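PDB 6NPS: AxyAgu115A from Amphibacillus xylanus NBRC 15112, which is a family GH115 alpha-glucuronidase that probably hydrolyses glucuronic acid side groups from xylans such as arabinoglucuronoxylan. Local coordinates for residues Gly858-Ser869 with Asn913-Cys923. The protein carries 3 engineered substitutions. Residues are numbered along the deposited sequence; the frame is centred on the assembly and turned at random.
Sequences GVYELEFYLQPS and NIRTTKTKITC
Over one face of the Y865 ring sits the methyl CG2 of T916, 3.9 Å from the ring centroid and shifted toward the CD2-CE2 rim, a CH-pi contact between non-hydrogen-bonded neighbours; CG1 of I914 meets the same rim obliquely. The R915 guanidinium carries the CA of P868 and the carbonyl O of Q867 over one face, while at its edge NH2 donates to S869 O (2.7 Å); the donor lies in the carbonyl plane, on a lone pair of S869 O. The carbonyl of S869, the last residue of the inverse gamma turn centred on P868, is held chiefly by NH2, with NH1 adding a weak second bond. With CG anti to the backbone N, the arginine chain bends at chi3 (59°), which brings the guanidinium to this turn. At the far end, SG of C923 approaches the Y860 ring obliquely, 3.7 Å from CD1, a sulfur-aromatic contact.

On the face bearing V859, E861 and E863, K920 NZ forms a salt bridge with E861 OE2 (3.0 Å), meeting it from above the carboxylate plane, the glutamate being folded at chi2 (-86°). E863 instead runs extended alongside K918, whose CE lies 3.3 Å from OE2, the charged ends staying beyond salt-bridge distance. The other face is largely apolar: L862 CD2 touches the CG2 methyls of both T919 and I921, and T917 CG2 touches both F864 CB and L866 CD1. I882 of strand 879-884 lies against L862, F864 and I921; L930 and I932 of strand 926-934 also pack there, against L862 and F864.

Paired backbone bonds from G858-C923 to L866-R915 make a regular antiparallel ladder, and strand 940-948 bonds to the other edge of 858-866. One face packed on further strands and the other rich in charge is the pattern of one sheet of a beta-sandwich, consistent with the galactose-binding-like fold of the GH115 C-terminal domain.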
ATOM      1  N   GLY A 858      -9.484 -27.826 -25.127  1.00 57.88           N
ATOM      2  CA  GLY A 858      -9.967 -26.464 -25.102  1.00 52.21           C
ATOM      3  C   GLY A 858      -8.872 -25.488 -25.457  1.00 54.14           C
ATOM      4  O   GLY A 858      -7.781 -25.869 -25.890  1.00 52.38           O
ATOM      5  N   VAL A 859      -9.192 -24.212 -25.258  1.00 49.50           N
ATOM      6  CA  VAL A 859      -8.268 -23.132 -25.546  1.00 47.03           C
ATOM      7  C   VAL A 859      -7.372 -22.926 -24.340  1.00 47.28           C
ATOM      8  O   VAL A 859      -7.851 -22.787 -23.196  1.00 44.89           O
ATOM      9  CB  VAL A 859      -9.013 -21.840 -25.899  1.00 50.29           C
ATOM     10  CG1 VAL A 859      -8.007 -20.773 -26.361  1.00 44.21           C
ATOM     11  CG2 VAL A 859     -10.045 -22.132 -26.995  1.00 52.49           C
ATOM     12  N   TYR A 860      -6.069 -22.925 -24.596  1.00 43.25           N
ATOM     13  CA  TYR A 860      -5.061 -22.694 -23.579  1.00 43.00           C
ATOM     14  C   TYR A 860      -4.301 -21.429 -23.911  1.00 41.22           C
ATOM     15  O   TYR A 860      -4.172 -21.044 -25.084  1.00 42.76           O
ATOM     16  CB  TYR A 860      -4.097 -23.905 -23.463  1.00 43.14           C
ATOM     17  CG  TYR A 860      -4.767 -25.048 -22.720  1.00 46.90           C
ATOM     18  CD1 TYR A 860      -5.733 -25.824 -23.345  1.00 50.92           C
ATOM     19  CD2 TYR A 860      -4.473 -25.315 -21.374  1.00 47.98           C
ATOM     20  CE1 TYR A 860      -6.380 -26.865 -22.662  1.00 52.11           C
ATOM     21  CE2 TYR A 860      -5.114 -26.354 -20.685  1.00 47.06           C
ATOM     22  CZ  TYR A 860      -6.064 -27.122 -21.339  1.00 51.22           C
ATOM     23  OH  TYR A 860      -6.722 -28.143 -20.682  1.00 50.86           O
ATOM     24  N   GLU A 861      -3.795 -20.786 -22.866  1.00 39.89           N
ATOM     25  CA  GLU A 861      -2.821 -19.719 -23.028  1.00 43.46           C
ATOM     26  C   GLU A 861      -1.427 -20.327 -23.012  1.00 43.10           C
ATOM     27  O   GLU A 861      -1.106 -21.142 -22.146  1.00 40.95           O
ATOM     28  CB  GLU A 861      -2.949 -18.660 -21.933  1.00 46.25           C
ATOM     29  CG  GLU A 861      -4.232 -17.852 -22.020  1.00 60.24           C
ATOM     30  CD  GLU A 861      -4.140 -16.644 -22.952  1.00 76.33           C
ATOM     31  OE1 GLU A 861      -3.274 -16.630 -23.856  1.00 80.15           O
ATOM     32  OE2 GLU A 861      -4.948 -15.701 -22.783  1.00 80.73           O
ATOM     33  N   LEU A 862      -0.616 -19.936 -23.988  1.00 38.98           N
ATOM     34  CA  LEU A 862       0.772 -20.347 -24.104  1.00 42.02           C
ATOM     35  C   LEU A 862       1.608 -19.089 -23.924  1.00 41.77           C
ATOM     36  O   LEU A 862       1.538 -18.170 -24.739  1.00 39.52           O
ATOM     37  CB  LEU A 862       1.023 -21.020 -25.455  1.00 43.43           C
ATOM     38  CG  LEU A 862       2.451 -21.355 -25.860  1.00 46.01           C
ATOM     39  CD1 LEU A 862       2.950 -22.535 -25.073  1.00 43.01           C
ATOM     40  CD2 LEU A 862       2.497 -21.676 -27.363  1.00 47.87           C
ATOM     41  N   GLU A 863       2.366 -19.039 -22.842  1.00 41.44           N
ATOM     42  CA  GLU A 863       3.129 -17.868 -22.473  1.00 41.13           C
ATOM     43  C   GLU A 863       4.615 -18.196 -22.539  1.00 39.20           C
ATOM     44  O   GLU A 863       5.061 -19.200 -21.976  1.00 37.80           O
ATOM     45  CB  GLU A 863       2.737 -17.410 -21.074  1.00 44.68           C
ATOM     46  CG  GLU A 863       3.557 -16.234 -20.548  1.00 51.74           C
ATOM     47  CD  GLU A 863       3.056 -15.728 -19.201  1.00 63.74           C
ATOM     48  OE1 GLU A 863       2.601 -16.556 -18.372  1.00 67.71           O
ATOM     49  OE2 GLU A 863       3.096 -14.496 -18.981  1.00 70.30           O
ATOM     50  N   PHE A 864       5.365 -17.368 -23.241  1.00 36.36           N
ATOM     51  CA  PHE A 864       6.808 -17.503 -23.314  1.00 32.75           C
ATOM     52  C   PHE A 864       7.445 -16.499 -22.372  1.00 36.44           C
ATOM     53  O   PHE A 864       7.030 -15.337 -22.310  1.00 36.41           O
ATOM     54  CB  PHE A 864       7.324 -17.233 -24.727  1.00 34.93           C
ATOM     55  CG  PHE A 864       6.947 -18.251 -25.724  1.00 38.96           C
ATOM     56  CD1 PHE A 864       6.493 -19.504 -25.344  1.00 41.35           C
ATOM     57  CD2 PHE A 864       7.083 -17.970 -27.085  1.00 45.72           C
ATOM     58  CE1 PHE A 864       6.143 -20.447 -26.297  1.00 42.19           C
ATOM     59  CE2 PHE A 864       6.750 -18.916 -28.046  1.00 41.40           C
ATOM     60  CZ  PHE A 864       6.272 -20.150 -27.651  1.00 42.03           C
ATOM     61  N   TYR A 865       8.490 -16.929 -21.699  1.00 32.04           N
ATOM     62  CA  TYR A 865       9.392 -16.028 -20.995  1.00 30.08           C
ATOM     63  C   TYR A 865      10.660 -15.924 -21.845  1.00 33.16           C
ATOM     64  O   TYR A 865      11.328 -16.932 -22.080  1.00 34.16           O
ATOM     65  CB  TYR A 865       9.721 -16.566 -19.603  1.00 31.43           C
ATOM     66  CG  TYR A 865       8.581 -16.432 -18.598  1.00 36.45           C
ATOM     67  CD1 TYR A 865       7.379 -17.117 -18.775  1.00 42.85           C
ATOM     68  CD2 TYR A 865       8.724 -15.632 -17.462  1.00 39.20           C
ATOM     69  CE1 TYR A 865       6.331 -17.014 -17.830  1.00 38.42           C
ATOM     70  CE2 TYR A 865       7.705 -15.515 -16.533  1.00 42.38           C
ATOM     71  CZ  TYR A 865       6.514 -16.216 -16.716  1.00 44.12           C
ATOM     72  OH  TYR A 865       5.496 -16.084 -15.798  1.00 48.90           O
ATOM     73  N   LEU A 866      10.980 -14.716 -22.307  1.00 29.08           N
ATOM     74  CA  LEU A 866      12.078 -14.502 -23.249  1.00 36.66           C
ATOM     75  C   LEU A 866      13.078 -13.492 -22.715  1.00 33.70           C
ATOM     76  O   LEU A 866      12.710 -12.523 -22.044  1.00 32.43           O
ATOM     77  CB  LEU A 866      11.573 -13.982 -24.606  1.00 40.18           C
ATOM     78  CG  LEU A 866      10.475 -14.776 -25.281  1.00 50.75           C
ATOM     79  CD1 LEU A 866       9.869 -13.964 -26.407  1.00 52.47           C
ATOM     80  CD2 LEU A 866      11.057 -16.104 -25.806  1.00 54.35           C
ATOM     81  N   GLN A 867      14.339 -13.683 -23.070  1.00 34.85           N
ATOM     82  CA  GLN A 867      15.293 -12.611 -22.865  1.00 39.04           C
ATOM     83  C   GLN A 867      14.812 -11.369 -23.614  1.00 33.82           C
ATOM     84  O   GLN A 867      14.302 -11.490 -24.738  1.00 34.41           O
ATOM     85  CB  GLN A 867      16.684 -13.027 -23.346  1.00 47.50           C
ATOM     86  CG  GLN A 867      17.776 -12.435 -22.492  1.00 66.18           C
ATOM     87  CD  GLN A 867      18.229 -11.074 -22.981  1.00 77.52           C
ATOM     88  OE1 GLN A 867      18.609 -10.218 -22.184  1.00 83.69           O
ATOM     89  NE2 GLN A 867      18.208 -10.875 -24.300  1.00 79.81           N
ATOM     90  N   PRO A 868      14.941 -10.155 -23.020  1.00 31.88           N
ATOM     91  CA  PRO A 868      14.417  -8.934 -23.700  1.00 35.66           C
ATOM     92  C   PRO A 868      15.361  -8.392 -24.771  1.00 40.67           C
ATOM     93  O   PRO A 868      15.988  -7.336 -24.654  1.00 38.73           O
ATOM     94  CB  PRO A 868      14.240  -7.949 -22.534  1.00 36.14           C
ATOM     95  CG  PRO A 868      15.297  -8.317 -21.562  1.00 34.06           C
ATOM     96  CD  PRO A 868      15.409  -9.863 -21.650  1.00 36.68           C
ATOM     97  N   SER A 869      15.469  -9.132 -25.856  1.00 37.84           N
ATOM     98  CA  SER A 869      16.244  -8.733 -27.018  1.00 38.58           C
ATOM     99  C   SER A 869      15.477  -7.733 -27.876  1.00 42.48           C
ATOM    100  O   SER A 869      14.242  -7.702 -27.893  1.00 42.48           O
ATOM    101  CB  SER A 869      16.588  -9.965 -27.852  1.00 40.74           C
ATOM    102  OG  SER A 869      17.723 -10.581 -27.295  1.00 50.46           O
ATOM    103  N   ASN A 913      14.418  -7.656 -16.733  1.00 36.54           N
ATOM    104  CA  ASN A 913      15.298  -8.554 -17.483  1.00 37.46           C
ATOM    105  C   ASN A 913      14.552  -9.736 -18.104  1.00 35.62           C
ATOM    106  O   ASN A 913      15.048 -10.872 -18.120  1.00 33.99           O
ATOM    107  CB  ASN A 913      16.441  -9.082 -16.621  1.00 40.09           C
ATOM    108  CG  ASN A 913      17.582  -9.593 -17.493  1.00 49.34           C
ATOM    109  OD1 ASN A 913      17.794  -9.069 -18.611  1.00 49.63           O
ATOM    110  ND2 ASN A 913      18.314 -10.583 -17.013  1.00 50.98           N
ATOM    111  N   ILE A 914      13.338  -9.494 -18.592  1.00 30.13           N
ATOM    112  CA  ILE A 914      12.548 -10.578 -19.153  1.00 30.18           C
ATOM    113  C   ILE A 914      11.441  -9.940 -19.953  1.00 31.09           C
ATOM    114  O   ILE A 914      10.993  -8.836 -19.643  1.00 34.76           O
ATOM    115  CB  ILE A 914      11.968 -11.526 -18.067  1.00 29.99           C
ATOM    116  CG1 ILE A 914      11.617 -12.880 -18.700  1.00 30.58           C
ATOM    117  CG2 ILE A 914      10.713 -10.954 -17.433  1.00 28.25           C
ATOM    118  CD1 ILE A 914      12.866 -13.707 -19.060  1.00 32.86           C
ATOM    119  N   ARG A 915      11.062 -10.598 -21.039  1.00 32.55           N
ATOM    120  CA  ARG A 915       9.870 -10.271 -21.791  1.00 33.33           C
ATOM    121  C   ARG A 915       8.937 -11.470 -21.731  1.00 34.92           C
ATOM    122  O   ARG A 915       9.378 -12.614 -21.889  1.00 34.75           O
ATOM    123  CB  ARG A 915      10.226  -9.949 -23.239  1.00 35.64           C
ATOM    124  CG  ARG A 915       9.007  -9.640 -24.058  1.00 49.26           C
ATOM    125  CD  ARG A 915       9.341  -8.688 -25.189  1.00 58.26           C
ATOM    126  NE  ARG A 915      10.348  -9.276 -26.044  1.00 58.61           N
ATOM    127  CZ  ARG A 915      11.534  -8.742 -26.308  1.00 52.13           C
ATOM    128  NH1 ARG A 915      11.884  -7.566 -25.789  1.00 49.84           N
ATOM    129  NH2 ARG A 915      12.357  -9.405 -27.116  1.00 51.46           N
ATOM    130  N   THR A 916       7.656 -11.226 -21.517  1.00 34.04           N
ATOM    131  CA  THR A 916       6.674 -12.292 -21.650  1.00 40.61           C
ATOM    132  C   THR A 916       5.738 -11.969 -22.809  1.00 41.34           C
ATOM    133  O   THR A 916       5.465 -10.802 -23.097  1.00 41.89           O
ATOM    134  CB  THR A 916       5.873 -12.513 -20.350  1.00 47.42           C
ATOM    135  OG1 THR A 916       5.143 -11.327 -20.021  1.00 54.74           O
ATOM    136  CG2 THR A 916       6.788 -12.859 -19.207  1.00 41.60           C
ATOM    137  N   THR A 917       5.311 -13.002 -23.514  1.00 36.82           N
ATOM    138  CA  THR A 917       4.351 -12.879 -24.599  1.00 40.32           C
ATOM    139  C   THR A 917       3.382 -14.052 -24.484  1.00 40.93           C
ATOM    140  O   THR A 917       3.757 -15.135 -24.017  1.00 41.49           O
ATOM    141  CB  THR A 917       5.079 -12.845 -25.965  1.00 45.09           C
ATOM    142  OG1 THR A 917       4.134 -12.802 -27.049  1.00 47.45           O
ATOM    143  CG2 THR A 917       5.950 -14.080 -26.121  1.00 49.93           C
ATOM    144  N   LYS A 918       2.125 -13.828 -24.877  1.00 39.29           N
ATOM    145  CA  LYS A 918       1.057 -14.818 -24.748  1.00 43.25           C
ATOM    146  C   LYS A 918       0.326 -14.992 -26.071  1.00 47.41           C
ATOM    147  O   LYS A 918       0.080 -14.018 -26.792  1.00 42.86           O
ATOM    148  CB  LYS A 918       0.011 -14.432 -23.682  1.00 44.30           C
ATOM    149  CG  LYS A 918       0.503 -14.529 -22.278  1.00 53.03           C
ATOM    150  CD  LYS A 918      -0.586 -14.174 -21.279  1.00 64.09           C
ATOM    151  CE  LYS A 918       0.023 -13.724 -19.951  1.00 73.11           C
ATOM    152  NZ  LYS A 918      -1.000 -13.237 -18.986  1.00 77.13           N
ATOM    153  N   THR A 919      -0.049 -16.236 -26.362  1.00 45.37           N
ATOM    154  CA  THR A 919      -0.811 -16.604 -27.543  1.00 50.28           C
ATOM    155  C   THR A 919      -1.788 -17.705 -27.137  1.00 46.04           C
ATOM    156  O   THR A 919      -1.516 -18.469 -26.216  1.00 46.29           O
ATOM    157  CB  THR A 919       0.135 -17.063 -28.685  1.00 59.18           C
ATOM    158  OG1 THR A 919      -0.608 -17.287 -29.882  1.00 66.39           O
ATOM    159  CG2 THR A 919       0.853 -18.340 -28.312  1.00 63.10           C
ATOM    160  N   LYS A 920      -2.941 -17.766 -27.794  1.00 43.61           N
ATOM    161  CA  LYS A 920      -3.898 -18.827 -27.508  1.00 50.17           C
ATOM    162  C   LYS A 920      -3.679 -20.007 -28.454  1.00 47.22           C
ATOM    163  O   LYS A 920      -3.391 -19.823 -29.637  1.00 48.88           O
ATOM    164  CB  LYS A 920      -5.339 -18.314 -27.619  1.00 53.79           C
ATOM    165  CG  LYS A 920      -5.717 -17.281 -26.559  1.00 54.84           C
ATOM    166  CD  LYS A 920      -7.225 -17.024 -26.573  1.00 62.32           C
ATOM    167  CE  LYS A 920      -7.580 -15.587 -26.180  1.00 65.91           C
ATOM    168  NZ  LYS A 920      -7.205 -15.256 -24.771  1.00 65.53           N
ATOM    169  N   ILE A 921      -3.801 -21.225 -27.920  1.00 45.73           N
ATOM    170  CA  ILE A 921      -3.666 -22.446 -28.709  1.00 45.88           C
ATOM    171  C   ILE A 921      -4.821 -23.371 -28.346  1.00 46.46           C
ATOM    172  O   ILE A 921      -5.433 -23.252 -27.286  1.00 50.11           O
ATOM    173  CB  ILE A 921      -2.300 -23.144 -28.470  1.00 52.10           C
ATOM    174  CG1 ILE A 921      -2.157 -23.553 -26.991  1.00 51.04           C
ATOM    175  CG2 ILE A 921      -1.120 -22.207 -28.896  1.00 52.34           C
ATOM    176  CD1 ILE A 921      -0.975 -24.497 -26.660  1.00 48.32           C
ATOM    177  N   THR A 922      -5.151 -24.286 -29.249  1.00 49.57           N
ATOM    178  CA  THR A 922      -6.160 -25.296 -28.952  1.00 53.49           C
ATOM    179  C   THR A 922      -5.462 -26.627 -28.733  1.00 56.18           C
ATOM    180  O   THR A 922      -4.661 -27.056 -29.567  1.00 59.27           O
ATOM    181  CB  THR A 922      -7.208 -25.383 -30.064  1.00 57.53           C
ATOM    182  OG1 THR A 922      -7.659 -24.058 -30.400  1.00 59.35           O
ATOM    183  CG2 THR A 922      -8.424 -26.254 -29.628  1.00 54.50           C
ATOM    184  N   CYS A 923      -5.726 -27.255 -27.593  1.00 56.93           N
ATOM    185  CA  CYS A 923      -5.150 -28.554 -27.287  1.00 55.90           C
ATOM    186  C   CYS A 923      -6.222 -29.628 -27.263  1.00 58.73           C
ATOM    187  O   CYS A 923      -7.394 -29.364 -26.958  1.00 59.40           O
ATOM    188  CB  CYS A 923      -4.414 -28.561 -25.940  1.00 56.40           C
ATOM    189  SG  CYS A 923      -3.265 -27.214 -25.696  1.00 57.16           S
TER